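Arylamine n-acetyltransferase (Mycobacterium smegmatis, PDB 1W5R) belongs to the enzymes that transfer the acetyl group of acetyl-coenzyme A to arylamines, probably through a cysteine, histidine and aspartate triad. Local coordinates at residues 91-96 / 114-119; 75-80 / 128-133; 99-104 / 175-180; 95-100 / 107-112. The protein carries 1 engineered substitution. All blocks are in the same frame, centred on the assembly; numbering follows the deposited sequence.

Contact 1 of 4, residues 91-96 / 114-119; sequences VERLSG and NVLSVA
L94 O is gripped twice by the partner strand: by the backbone N of V115 at 2.9 Å, and by the side-chain ND2 of N114, also 2.9 Å from L94 O. These bonds belong to an antiparallel beta hairpin whose arms, strands 90-98 and 111-119, are joined by a long loop. The two donors approach from opposite faces of the carbonyl plane, with V115 N above the plane and not on a lone pair. N114 can copy a backbone N-H because its CG stands anti to the backbone N (chi1 169°), swinging the amide across the gap; the ND2 bond to L94 O is nearly straight (171°) and the acceptor lies in the amide plane. L94 N completes the pair by donating to V115 O at 2.8 Å. Farther along, E92 and S117 form a second hydrogen-bonded pair, E92 N to S117 O at 2.9 Å and S117 N to E92 O at 2.8 Å, both donors in the carbonyl planes. The short axes run 142° apart, evidence of strong sheet twist.

On the face of L94 and V115, L94 CD1 rests on S117 CB at 3.8 Å, with F182 and Y180 of strand 175-182 alongside. S117 OG turns to R126. The other face, bearing V91, R93 and L116, meets helix 73-87: the R93 guanidinium makes a salt bridge with E85 and a cation-pi contact with Y82, and V91 CG1 lies over one face of it, toward the rim. Beside it, the L116 methyl CD2 touches V91 CG1 at 3.9 Å and R93 CG at 4.0 Å.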
loop_
_atom_site.group_PDB
_atom_site.type_symbol
_atom_site.label_atom_id
_atom_site.label_comp_id
_atom_site.label_asym_id
_atom_site.label_seq_id
_atom_site.Cartn_x
_atom_site.Cartn_y
_atom_site.Cartn_z
ATOM N N VAL A 91 -25.863 -23.463 19.012
ATOM C CA VAL A 91 -25.704 -22.093 18.512
ATOM C C VAL A 91 -26.885 -21.219 18.916
ATOM O O VAL A 91 -28.054 -21.584 18.685
ATOM C CB VAL A 91 -25.569 -22.065 16.959
ATOM C CG1 VAL A 91 -25.340 -20.631 16.441
ATOM C CG2 VAL A 91 -24.464 -23.002 16.473
ATOM N N GLU A 92 -26.591 -20.079 19.529
ATOM C CA GLU A 92 -27.580 -19.020 19.725
ATOM C C GLU A 92 -27.177 -17.813 18.887
ATOM O O GLU A 92 -25.980 -17.501 18.780
ATOM C CB GLU A 92 -27.716 -18.658 21.200
ATOM C CG GLU A 92 -28.309 -19.821 22.008
ATOM C CD GLU A 92 -28.375 -19.574 23.498
ATOM O OE1 GLU A 92 -27.568 -18.778 24.026
ATOM O OE2 GLU A 92 -29.241 -20.202 24.151
ATOM N N ARG A 93 -28.166 -17.177 18.259
ATOM C CA ARG A 93 -27.940 -15.960 17.486
ATOM C C ARG A 93 -28.180 -14.733 18.336
ATOM O O ARG A 93 -29.246 -14.565 18.933
ATOM C CB ARG A 93 -28.841 -15.898 16.245
ATOM C CG ARG A 93 -28.457 -16.841 15.101
ATOM C CD ARG A 93 -28.756 -18.314 15.419
ATOM N NE ARG A 93 -28.669 -19.119 14.209
ATOM C CZ ARG A 93 -28.836 -20.437 14.152
ATOM N NH1 ARG A 93 -29.110 -21.134 15.258
ATOM N NH2 ARG A 93 -28.733 -21.059 12.987
ATOM N N LEU A 94 -27.176 -13.868 18.419
ATOM C CA LEU A 94 -27.315 -12.656 19.206
ATOM C C LEU A 94 -27.337 -11.433 18.303
ATOM O O LEU A 94 -26.846 -11.491 17.164
ATOM C CB LEU A 94 -26.149 -12.534 20.191
ATOM C CG LEU A 94 -25.835 -13.772 21.050
ATOM C CD1 LEU A 94 -24.688 -13.489 22.015
ATOM C CD2 LEU A 94 -27.062 -14.240 21.830
ATOM N N SER A 95 -27.897 -10.348 18.823
ATOM C CA SER A 95 -27.871 -9.051 18.150
ATOM C C SER A 95 -27.049 -8.036 18.934
ATOM O O SER A 95 -26.887 -8.155 20.158
ATOM C CB SER A 95 -29.298 -8.515 17.944
ATOM O OG SER A 95 -29.918 -8.275 19.195
ATOM N N GLY A 96 -26.538 -7.034 18.221
ATOM C CA GLY A 96 -25.761 -5.988 18.856
ATOM C C GLY A 96 -25.832 -4.642 18.153
ATOM O O GLY A 96 -26.414 -4.513 17.065
ATOM N N ASN A 114 -25.165 -8.918 14.184
ATOM C CA ASN A 114 -25.618 -10.270 14.517
ATOM C C ASN A 114 -24.344 -11.074 14.720
ATOM O O ASN A 114 -23.455 -11.040 13.863
ATOM C CB ASN A 114 -26.469 -10.808 13.348
ATOM C CG ASN A 114 -26.791 -12.310 13.424
ATOM O OD1 ASN A 114 -26.869 -12.957 12.380
ATOM N ND2 ASN A 114 -27.006 -12.855 14.628
ATOM N N VAL A 115 -24.240 -11.741 15.877
ATOM C CA VAL A 115 -23.088 -12.583 16.198
ATOM C C VAL A 115 -23.585 -13.922 16.760
ATOM O O VAL A 115 -24.796 -14.097 16.965
ATOM C CB VAL A 115 -22.090 -11.903 17.185
ATOM C CG1 VAL A 115 -21.571 -10.606 16.593
ATOM C CG2 VAL A 115 -22.719 -11.666 18.573
ATOM N N LEU A 116 -22.664 -14.860 16.989
ATOM C CA LEU A 116 -23.049 -16.190 17.474
ATOM C C LEU A 116 -22.500 -16.447 18.860
ATOM O O LEU A 116 -21.372 -16.041 19.169
ATOM C CB LEU A 116 -22.531 -17.281 16.542
ATOM C CG LEU A 116 -22.928 -17.124 15.072
ATOM C CD1 LEU A 116 -22.249 -18.219 14.247
ATOM C CD2 LEU A 116 -24.458 -17.150 14.915
ATOM N N SER A 117 -23.304 -17.117 19.682
ATOM C CA SER A 117 -22.809 -17.677 20.930
ATOM C C SER A 117 -22.850 -19.200 20.776
ATOM O O SER A 117 -23.931 -19.785 20.576
ATOM C CB SER A 117 -23.640 -17.188 22.107
ATOM O OG SER A 117 -23.300 -17.920 23.273
ATOM N N VAL A 118 -21.673 -19.825 20.823
ATOM C CA VAL A 118 -21.507 -21.222 20.412
ATOM C C VAL A 118 -21.006 -22.078 21.575
ATOM O O VAL A 118 -20.072 -21.698 22.272
ATOM C CB VAL A 118 -20.534 -21.333 19.208
ATOM C CG1 VAL A 118 -20.337 -22.765 18.749
ATOM C CG2 VAL A 118 -21.020 -20.474 18.041
ATOM N N ALA A 119 -21.654 -23.222 21.775
ATOM C CA ALA A 119 -21.211 -24.195 22.774
ATOM C C ALA A 119 -20.763 -25.474 22.083
ATOM O O ALA A 119 -21.371 -25.906 21.102
ATOM C CB ALA A 119 -22.337 -24.494 23.761
#

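Contact 2 of 4, residues 75-80 / 128-133; sequences EHNGLL and LVDVGF
N77 leaves its helix with CG anti to the carbonyl carbon (chi1 -73°), and D130 extends its own CG away from the backbone N (chi1 177°), which brings amide and carboxylate together although D130 starts out from its backbone in the direction away from the helix. The N77 amide then uses both ends. Its OD1 takes the backbone N of V131 at 2.9 Å, in the carbonyl plane and on a lone pair, while its ND2 gives a bond of 2.9 Å to D130 OD1. Opposite roles at the two ends fix the amide's rotation, and ND2 also reaches N114 O.

Amide and carboxylate planes stand 60° apart, and ND2 meets D130 OD1 from above the carboxylate. G132 N arrives from the opposite face, 3.0 Å from D130 OD1, closing an Asx turn. Packing flanks this polar centre: the L80 methyl CD2 lies 3.6 Å from V131 CG2 and 3.7 Å from V129 CG1, and H76 CB sits 3.6 Å from G132 CA. V131 O lies over one face of the H76 ring, whose nitrogens bond to H35 and P40.

The other carboxylate oxygen, D130 OD2, bonds to NE2 of H113. That pairing is consistent with the aspartate-histidine half of the arylamine N-acetyltransferase catalytic triad, with N77 as a second-shell residue that positions the aspartate.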
loop_
_atom_site.group_PDB
_atom_site.type_symbol
_atom_site.label_atom_id
_atom_site.label_comp_id
_atom_site.label_asym_id
_atom_site.label_seq_id
_atom_site.Cartn_x
_atom_site.Cartn_y
_atom_site.Cartn_z
ATOM N N GLU A 75 -25.602 -12.073 6.873
ATOM C CA GLU A 75 -25.415 -13.158 5.918
ATOM C C GLU A 75 -24.294 -14.074 6.375
ATOM O O GLU A 75 -24.425 -15.302 6.353
ATOM C CB GLU A 75 -25.154 -12.593 4.516
ATOM C CG GLU A 75 -26.366 -11.867 3.961
ATOM C CD GLU A 75 -26.048 -11.028 2.747
ATOM O OE1 GLU A 75 -26.611 -11.324 1.665
ATOM O OE2 GLU A 75 -25.265 -10.054 2.880
ATOM N N HIS A 76 -23.183 -13.475 6.803
ATOM C CA HIS A 76 -22.035 -14.244 7.288
ATOM C C HIS A 76 -22.337 -15.085 8.498
ATOM O O HIS A 76 -22.143 -16.303 8.490
ATOM C CB HIS A 76 -20.889 -13.301 7.619
ATOM C CG HIS A 76 -20.030 -12.994 6.440
ATOM N ND1 HIS A 76 -19.100 -13.888 5.950
ATOM C CD2 HIS A 76 -19.991 -11.915 5.619
ATOM C CE1 HIS A 76 -18.508 -13.363 4.892
ATOM N NE2 HIS A 76 -19.036 -12.169 4.665
ATOM N N ASN A 77 -22.800 -14.434 9.546
ATOM C CA ASN A 77 -23.056 -15.152 10.787
ATOM C C ASN A 77 -24.298 -16.002 10.700
ATOM O O ASN A 77 -24.385 -17.034 11.372
ATOM C CB ASN A 77 -23.049 -14.191 11.970
ATOM C CG ASN A 77 -21.632 -13.720 12.292
ATOM O OD1 ASN A 77 -20.684 -14.494 12.165
ATOM N ND2 ASN A 77 -21.487 -12.455 12.670
ATOM N N GLY A 78 -25.237 -15.603 9.857
ATOM C CA GLY A 78 -26.394 -16.461 9.622
ATOM C C GLY A 78 -25.926 -17.768 9.019
ATOM O O GLY A 78 -26.232 -18.849 9.540
ATOM N N LEU A 79 -25.156 -17.681 7.934
ATOM C CA LEU A 79 -24.636 -18.865 7.272
ATOM C C LEU A 79 -23.830 -19.740 8.227
ATOM O O LEU A 79 -24.046 -20.961 8.303
ATOM C CB LEU A 79 -23.768 -18.469 6.064
ATOM C CG LEU A 79 -23.069 -19.618 5.323
ATOM C CD1 LEU A 79 -24.071 -20.575 4.725
ATOM C CD2 LEU A 79 -22.155 -19.072 4.238
ATOM N N LEU A 80 -22.878 -19.137 8.932
ATOM C CA LEU A 80 -22.030 -19.916 9.833
ATOM C C LEU A 80 -22.851 -20.545 10.945
ATOM O O LEU A 80 -22.567 -21.669 11.370
ATOM C CB LEU A 80 -20.911 -19.036 10.409
ATOM C CG LEU A 80 -19.883 -19.773 11.276
ATOM C CD1 LEU A 80 -19.311 -21.003 10.583
ATOM C CD2 LEU A 80 -18.764 -18.815 11.664
ATOM N N LEU A 128 -17.881 -16.669 21.809
ATOM C CA LEU A 128 -18.295 -15.662 20.828
ATOM C C LEU A 128 -17.661 -15.974 19.486
ATOM O O LEU A 128 -16.445 -16.173 19.386
ATOM C CB LEU A 128 -17.903 -14.260 21.293
ATOM C CG LEU A 128 -18.248 -13.126 20.312
ATOM C CD1 LEU A 128 -19.751 -13.029 20.060
ATOM C CD2 LEU A 128 -17.664 -11.825 20.812
ATOM N N VAL A 129 -18.495 -16.030 18.450
ATOM C CA VAL A 129 -18.020 -16.268 17.091
ATOM C C VAL A 129 -18.616 -15.170 16.219
ATOM O O VAL A 129 -19.823 -14.926 16.252
ATOM C CB VAL A 129 -18.432 -17.672 16.582
ATOM C CG1 VAL A 129 -18.043 -17.843 15.133
ATOM C CG2 VAL A 129 -17.755 -18.751 17.451
ATOM N N ASP A 130 -17.758 -14.493 15.462
ATOM C CA ASP A 130 -18.229 -13.399 14.617
ATOM C C ASP A 130 -17.324 -13.322 13.410
ATOM O O ASP A 130 -16.192 -12.870 13.512
ATOM C CB ASP A 130 -18.205 -12.087 15.407
ATOM C CG ASP A 130 -18.620 -10.870 14.575
ATOM O OD1 ASP A 130 -19.121 -11.037 13.436
ATOM O OD2 ASP A 130 -18.457 -9.735 15.092
ATOM N N VAL A 131 -17.819 -13.807 12.282
ATOM C CA VAL A 131 -17.070 -13.738 11.030
ATOM C C VAL A 131 -17.689 -12.695 10.086
ATOM O O VAL A 131 -17.366 -12.655 8.894
ATOM C CB VAL A 131 -16.947 -15.120 10.341
ATOM C CG1 VAL A 131 -16.172 -16.102 11.241
ATOM C CG2 VAL A 131 -18.334 -15.678 9.983
ATOM N N GLY A 132 -18.574 -11.862 10.632
ATOM C CA GLY A 132 -19.367 -10.954 9.813
ATOM C C GLY A 132 -19.189 -9.466 10.031
ATOM O O GLY A 132 -19.949 -8.668 9.455
ATOM N N PHE A 133 -18.198 -9.069 10.834
ATOM C CA PHE A 133 -18.043 -7.645 11.178
ATOM C C PHE A 133 -17.234 -6.876 10.121
ATOM O O PHE A 133 -17.149 -5.648 10.186
ATOM C CB PHE A 133 -17.382 -7.496 12.554
ATOM C CG PHE A 133 -17.435 -6.095 13.108
ATOM C CD1 PHE A 133 -18.661 -5.479 13.395
ATOM C CD2 PHE A 133 -16.256 -5.391 13.355
ATOM C CE1 PHE A 133 -18.704 -4.169 13.905
ATOM C CE2 PHE A 133 -16.296 -4.091 13.881
ATOM C CZ PHE A 133 -17.519 -3.485 14.148
#

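Contact 3 of 4, residues 99-104 / 175-180; sequences VWMRAD and EWQPLY
A type II beta turn, V99 to R102, packs here against strand 175-182 where that strand carries a classic beta bulge, L179 and Y180 both facing L168. The turn is closed by R102 N to V99 O at 3.0 Å, and M101 takes the positive phi expected at its third position. V99 N anchors the turn to the strand by donating to L179 O at 3.0 Å, from above the carbonyl plane.

W100, at the second position of the turn, supplies a large share of the contact. Its indole runs alongside L179, both side chains pointing the same way, and the L179 methyl CD2 sits 3.7 Å from the centroid of the five-membered ring, only 11° off the normal: a CH-pi contact. M101 CG lies over the opposite face, toward the rim, so the indole is flanked on both faces. At its edge, W100 NE1 donates to Q177 OE1 at 2.9 Å with an N-H...O angle of 158°. The acceptor stays close to the ring plane, but the donor lies above the amide's own plane, the two planes being 62° apart.

A single water links the backbones, accepting from M101 N at 2.8 Å and donating to P178 O at 2.7 Å. Nearby, V99 CG2 touches P178 CB at 3.8 Å.

The chemistry implies that a tryptophan near the surface is probably held in orientation by complementary means: its N-H is satisfied at the edge by an amide oxygen, its two faces are met by carbon, and water bridges backbone groups that do not pair directly.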
loop_
_atom_site.group_PDB
_atom_site.type_symbol
_atom_site.label_atom_id
_atom_site.label_comp_id
_atom_site.label_asym_id
_atom_site.label_seq_id
_atom_site.Cartn_x
_atom_site.Cartn_y
_atom_site.Cartn_z
ATOM N N VAL A 99 -20.658 0.416 17.915
ATOM C CA VAL A 99 -20.204 1.640 18.570
ATOM C C VAL A 99 -18.846 2.086 18.030
ATOM O O VAL A 99 -18.245 3.034 18.550
ATOM C CB VAL A 99 -20.131 1.475 20.114
ATOM C CG1 VAL A 99 -21.504 1.146 20.696
ATOM C CG2 VAL A 99 -19.105 0.397 20.504
ATOM N N TRP A 100 -18.379 1.410 16.988
ATOM C CA TRP A 100 -17.048 1.670 16.452
ATOM C C TRP A 100 -16.853 3.135 16.051
ATOM O O TRP A 100 -17.605 3.672 15.239
ATOM C CB TRP A 100 -16.734 0.721 15.300
ATOM C CG TRP A 100 -15.255 0.555 15.115
ATOM C CD1 TRP A 100 -14.278 0.885 16.013
ATOM C CD2 TRP A 100 -14.586 -0.008 13.986
ATOM N NE1 TRP A 100 -13.042 0.575 15.507
ATOM C CE2 TRP A 100 -13.202 0.027 14.261
ATOM C CE3 TRP A 100 -15.021 -0.535 12.760
ATOM C CZ2 TRP A 100 -12.245 -0.436 13.357
ATOM C CZ3 TRP A 100 -14.068 -1.002 11.860
ATOM C CH2 TRP A 100 -12.697 -0.949 12.164
ATOM N N MET A 101 -15.845 3.766 16.657
ATOM C CA MET A 101 -15.467 5.165 16.387
ATOM C C MET A 101 -16.558 6.188 16.714
ATOM O O MET A 101 -16.475 7.345 16.289
ATOM C CB MET A 101 -14.984 5.337 14.940
ATOM C CG MET A 101 -13.731 4.544 14.598
ATOM S SD MET A 101 -12.337 4.959 15.670
ATOM C CE MET A 101 -11.946 6.620 15.115
ATOM N N ARG A 102 -17.568 5.767 17.470
ATOM C CA ARG A 102 -18.625 6.670 17.898
ATOM C C ARG A 102 -18.169 7.486 19.092
ATOM O O ARG A 102 -17.468 6.972 19.972
ATOM C CB ARG A 102 -19.899 5.901 18.262
ATOM C CG ARG A 102 -20.832 5.633 17.102
ATOM C CD ARG A 102 -22.287 5.676 17.578
ATOM N NE ARG A 102 -23.233 5.728 16.465
ATOM C CZ ARG A 102 -24.424 6.315 16.511
ATOM N NH1 ARG A 102 -24.830 6.934 17.610
ATOM N NH2 ARG A 102 -25.210 6.294 15.443
ATOM N N ALA A 103 -18.588 8.748 19.127
ATOM C CA ALA A 103 -18.308 9.624 20.256
ATOM C C ALA A 103 -18.891 9.067 21.555
ATOM O O ALA A 103 -19.891 8.338 21.545
ATOM C CB ALA A 103 -18.838 11.025 19.987
ATOM N N ASP A 104 -18.246 9.411 22.664
ATOM C CA ASP A 104 -18.647 8.980 23.999
ATOM C C ASP A 104 -20.106 9.343 24.320
ATOM O O ASP A 104 -20.781 8.632 25.069
ATOM C CB ASP A 104 -17.703 9.614 25.029
ATOM C CG ASP A 104 -17.913 9.081 26.435
ATOM O OD1 ASP A 104 -18.059 7.847 26.599
ATOM O OD2 ASP A 104 -17.920 9.904 27.378
ATOM N N GLU A 175 -3.939 0.544 20.266
ATOM C CA GLU A 175 -5.035 1.299 20.868
ATOM C C GLU A 175 -6.286 0.443 20.938
ATOM O O GLU A 175 -6.748 -0.082 19.921
ATOM C CB GLU A 175 -5.358 2.556 20.034
ATOM C CG GLU A 175 -4.904 3.893 20.625
ATOM C CD GLU A 175 -5.603 5.093 19.978
ATOM O OE1 GLU A 175 -6.849 5.190 20.065
ATOM O OE2 GLU A 175 -4.899 5.944 19.394
ATOM N N TRP A 176 -6.854 0.328 22.129
ATOM C CA TRP A 176 -8.107 -0.395 22.301
ATOM C C TRP A 176 -9.274 0.396 21.743
ATOM O O TRP A 176 -9.406 1.595 22.012
ATOM C CB TRP A 176 -8.320 -0.746 23.765
ATOM C CG TRP A 176 -7.443 -1.858 24.168
ATOM C CD1 TRP A 176 -6.188 -1.775 24.707
ATOM C CD2 TRP A 176 -7.731 -3.242 24.022
ATOM N NE1 TRP A 176 -5.686 -3.036 24.927
ATOM C CE2 TRP A 176 -6.618 -3.959 24.513
ATOM C CE3 TRP A 176 -8.833 -3.951 23.525
ATOM C CZ2 TRP A 176 -6.570 -5.355 24.515
ATOM C CZ3 TRP A 176 -8.793 -5.321 23.529
ATOM C CH2 TRP A 176 -7.667 -6.019 24.036
ATOM N N GLN A 177 -10.095 -0.288 20.953
ATOM C CA GLN A 177 -11.232 0.312 20.269
ATOM C C GLN A 177 -12.460 -0.553 20.471
ATOM O O GLN A 177 -12.475 -1.714 20.063
ATOM C CB GLN A 177 -10.946 0.441 18.777
ATOM C CG GLN A 177 -9.803 1.416 18.506
ATOM C CD GLN A 177 -9.686 1.835 17.073
ATOM O OE1 GLN A 177 -10.285 1.237 16.179
ATOM N NE2 GLN A 177 -8.901 2.886 16.837
ATOM N N PRO A 178 -13.480 -0.007 21.146
ATOM C CA PRO A 178 -14.754 -0.703 21.204
ATOM C C PRO A 178 -15.341 -0.886 19.802
ATOM O O PRO A 178 -15.314 0.048 18.978
ATOM C CB PRO A 178 -15.621 0.251 22.039
ATOM C CG PRO A 178 -14.621 1.038 22.876
ATOM C CD PRO A 178 -13.505 1.254 21.920
ATOM N N LEU A 179 -15.856 -2.084 19.544
ATOM C CA LEU A 179 -16.421 -2.420 18.240
ATOM C C LEU A 179 -17.942 -2.422 18.300
ATOM O O LEU A 179 -18.595 -1.719 17.518
ATOM C CB LEU A 179 -15.915 -3.777 17.763
ATOM C CG LEU A 179 -14.385 -3.940 17.641
ATOM C CD1 LEU A 179 -14.106 -5.317 17.070
ATOM C CD2 LEU A 179 -13.708 -2.830 16.811
ATOM N N TYR A 180 -18.509 -3.211 19.211
ATOM C CA TYR A 180 -19.952 -3.248 19.339
ATOM C C TYR A 180 -20.343 -3.719 20.721
ATOM O O TYR A 180 -19.516 -4.283 21.450
ATOM C CB TYR A 180 -20.573 -4.135 18.257
ATOM C CG TYR A 180 -20.020 -5.545 18.148
ATOM C CD1 TYR A 180 -20.451 -6.572 19.001
ATOM C CD2 TYR A 180 -19.069 -5.865 17.170
ATOM C CE1 TYR A 180 -19.956 -7.884 18.882
ATOM C CE2 TYR A 180 -18.571 -7.171 17.043
ATOM C CZ TYR A 180 -19.014 -8.174 17.916
ATOM O OH TYR A 180 -18.573 -9.477 17.784
HETATM O O HOH W 1 -14.248 2.511 18.642
#

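Contact 4 of 4, residues 95-100 / 107-112; sequences SGRVVW and PLPAQT
R97 lays its guanidinium between two side chains of the facing segment. Its chain is extended from CG to NE, and a chi4 of -86° then turns the flat group so that Q111 CG stands 3.6 Å above its centre on one face and L108 CD2 lies over the centre of the opposite face. The edge is used as well: R97 NH1 donates to P109 O at 2.9 Å and 159°, in the carbonyl plane and close to the guanidinium plane. Faces covered by carbon and one edge hydrogen-bonded to a backbone oxygen would restrict both the position and the rotation of the group, although crystal neighbours touch R97, L108 and Q111 and may contribute.

Q111, extended beyond CG, passes over R97 to present its OE1 to S95. The serine hydroxyl sits between the backbone N and the carbonyl carbon (chi1 64°), and from there S95 OG donates to Q111 OE1 at 2.7 Å. R187 NE also bonds to this hydroxyl, tying a third part of the chain to the same atom. Guanidinium and amide planes are steeply inclined, so R97 and Q111 do not stack plane on plane.

The backbones are more loosely joined. T112 N to G96 O is a weak, bent bond, and a water accepts from V98 N at 2.9 Å, donates to A110 O at 2.7 Å and lies 2.7 Å from T112 OG1. P109 CG lies 3.3 Å from V98 O.

Strand 175-182 borders the segment 95-100, with R97 bonded through its backbone to T181. Across the other segment, helix 189-201 meets A110 and T112 through Y198 and V199, and T112 O accepts from the engineered Q73 at the start of helix 73-87.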
loop_
_atom_site.group_PDB
_atom_site.type_symbol
_atom_site.label_atom_id
_atom_site.label_comp_id
_atom_site.label_asym_id
_atom_site.label_seq_id
_atom_site.Cartn_x
_atom_site.Cartn_y
_atom_site.Cartn_z
ATOM N N SER A 95 -27.897 -10.348 18.823
ATOM C CA SER A 95 -27.871 -9.051 18.150
ATOM C C SER A 95 -27.049 -8.036 18.934
ATOM O O SER A 95 -26.887 -8.155 20.158
ATOM C CB SER A 95 -29.298 -8.515 17.944
ATOM O OG SER A 95 -29.918 -8.275 19.195
ATOM N N GLY A 96 -26.538 -7.034 18.221
ATOM C CA GLY A 96 -25.761 -5.988 18.856
ATOM C C GLY A 96 -25.832 -4.642 18.153
ATOM O O GLY A 96 -26.414 -4.513 17.065
ATOM N N ARG A 97 -25.234 -3.645 18.789
ATOM C CA ARG A 97 -25.236 -2.257 18.338
ATOM C C ARG A 97 -23.787 -1.870 18.080
ATOM O O ARG A 97 -22.916 -2.135 18.921
ATOM C CB ARG A 97 -25.788 -1.343 19.441
ATOM C CG ARG A 97 -27.165 -1.754 19.971
ATOM C CD ARG A 97 -27.640 -0.789 21.045
ATOM N NE ARG A 97 -28.823 -1.307 21.724
ATOM C CZ ARG A 97 -30.073 -1.130 21.287
ATOM N NH1 ARG A 97 -30.317 -0.418 20.196
ATOM N NH2 ARG A 97 -31.080 -1.647 21.967
ATOM N N VAL A 98 -23.514 -1.258 16.927
ATOM C CA VAL A 98 -22.133 -0.932 16.563
ATOM C C VAL A 98 -21.746 0.415 17.142
ATOM O O VAL A 98 -22.387 1.432 16.897
ATOM C CB VAL A 98 -21.924 -0.991 15.014
ATOM C CG1 VAL A 98 -20.480 -0.576 14.618
ATOM C CG2 VAL A 98 -22.244 -2.382 14.492
ATOM N N VAL A 99 -20.658 0.416 17.915
ATOM C CA VAL A 99 -20.204 1.640 18.570
ATOM C C VAL A 99 -18.846 2.086 18.030
ATOM O O VAL A 99 -18.245 3.034 18.550
ATOM C CB VAL A 99 -20.131 1.475 20.114
ATOM C CG1 VAL A 99 -21.504 1.146 20.696
ATOM C CG2 VAL A 99 -19.105 0.397 20.504
ATOM N N TRP A 100 -18.379 1.410 16.988
ATOM C CA TRP A 100 -17.048 1.670 16.452
ATOM C C TRP A 100 -16.853 3.135 16.051
ATOM O O TRP A 100 -17.605 3.672 15.239
ATOM C CB TRP A 100 -16.734 0.721 15.300
ATOM C CG TRP A 100 -15.255 0.555 15.115
ATOM C CD1 TRP A 100 -14.278 0.885 16.013
ATOM C CD2 TRP A 100 -14.586 -0.008 13.986
ATOM N NE1 TRP A 100 -13.042 0.575 15.507
ATOM C CE2 TRP A 100 -13.202 0.027 14.261
ATOM C CE3 TRP A 100 -15.021 -0.535 12.760
ATOM C CZ2 TRP A 100 -12.245 -0.436 13.357
ATOM C CZ3 TRP A 100 -14.068 -1.002 11.860
ATOM C CH2 TRP A 100 -12.697 -0.949 12.164
ATOM N N PRO A 107 -25.767 9.267 20.306
ATOM C CA PRO A 107 -27.031 8.588 20.610
ATOM C C PRO A 107 -26.857 7.073 20.522
ATOM O O PRO A 107 -25.974 6.594 19.808
ATOM C CB PRO A 107 -27.975 9.064 19.501
ATOM C CG PRO A 107 -27.316 10.270 18.884
ATOM C CD PRO A 107 -25.851 10.104 19.095
ATOM N N LEU A 108 -27.687 6.336 21.252
ATOM C CA LEU A 108 -27.669 4.874 21.203
ATOM C C LEU A 108 -27.838 4.387 19.753
ATOM O O LEU A 108 -28.783 4.779 19.067
ATOM C CB LEU A 108 -28.783 4.308 22.082
ATOM C CG LEU A 108 -28.809 2.801 22.291
ATOM C CD1 LEU A 108 -27.747 2.357 23.280
ATOM C CD2 LEU A 108 -30.189 2.361 22.760
ATOM N N PRO A 109 -26.916 3.532 19.273
ATOM C CA PRO A 109 -27.094 3.030 17.903
ATOM C C PRO A 109 -28.207 1.984 17.797
ATOM O O PRO A 109 -28.545 1.330 18.783
ATOM C CB PRO A 109 -25.745 2.363 17.572
ATOM C CG PRO A 109 -24.829 2.716 18.718
ATOM C CD PRO A 109 -25.691 3.005 19.899
ATOM N N ALA A 110 -28.758 1.823 16.596
ATOM C CA ALA A 110 -29.669 0.722 16.300
ATOM C C ALA A 110 -28.990 -0.633 16.458
ATOM O O ALA A 110 -27.751 -0.725 16.407
ATOM C CB ALA A 110 -30.215 0.863 14.876
ATOM N N GLN A 111 -29.802 -1.675 16.646
ATOM C CA GLN A 111 -29.300 -3.037 16.601
ATOM C C GLN A 111 -29.097 -3.372 15.126
ATOM O O GLN A 111 -30.059 -3.574 14.378
ATOM C CB GLN A 111 -30.280 -4.020 17.245
ATOM C CG GLN A 111 -30.440 -3.844 18.747
ATOM C CD GLN A 111 -31.471 -4.798 19.287
ATOM O OE1 GLN A 111 -31.355 -6.019 19.111
ATOM N NE2 GLN A 111 -32.495 -4.256 19.939
ATOM N N THR A 112 -27.828 -3.391 14.705
ATOM C CA THR A 112 -27.496 -3.625 13.295
ATOM C C THR A 112 -26.498 -4.765 13.106
ATOM O O THR A 112 -26.056 -5.037 11.984
ATOM C CB THR A 112 -26.891 -2.382 12.644
ATOM O OG1 THR A 112 -25.626 -2.113 13.253
ATOM C CG2 THR A 112 -27.805 -1.171 12.768
HETATM O O HOH W 2 -25.462 -0.166 15.115
#

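Overall arrangement
Three of the contacts involve strand 90-98 or the loop that follows it, and all four reach the same antiparallel sheet. Contacts 1 and 4 are successive levels of one hairpin, their centres about 15 Å apart and sharing S95 and G96. Contact 3 lies about 11 Å from contact 4, where the loop after strand 90-98 meets strand 175-182. Contact 2, about 8 Å from contact 1, brings helix 73-87 against the sheet; along the chain its loop encloses contacts 1 and 4, whereas contact 3 crosses it. F133 touches W100, V98 and Y180, joining the ends of contacts 2, 3 and 4 near the probable triad aspartate D130.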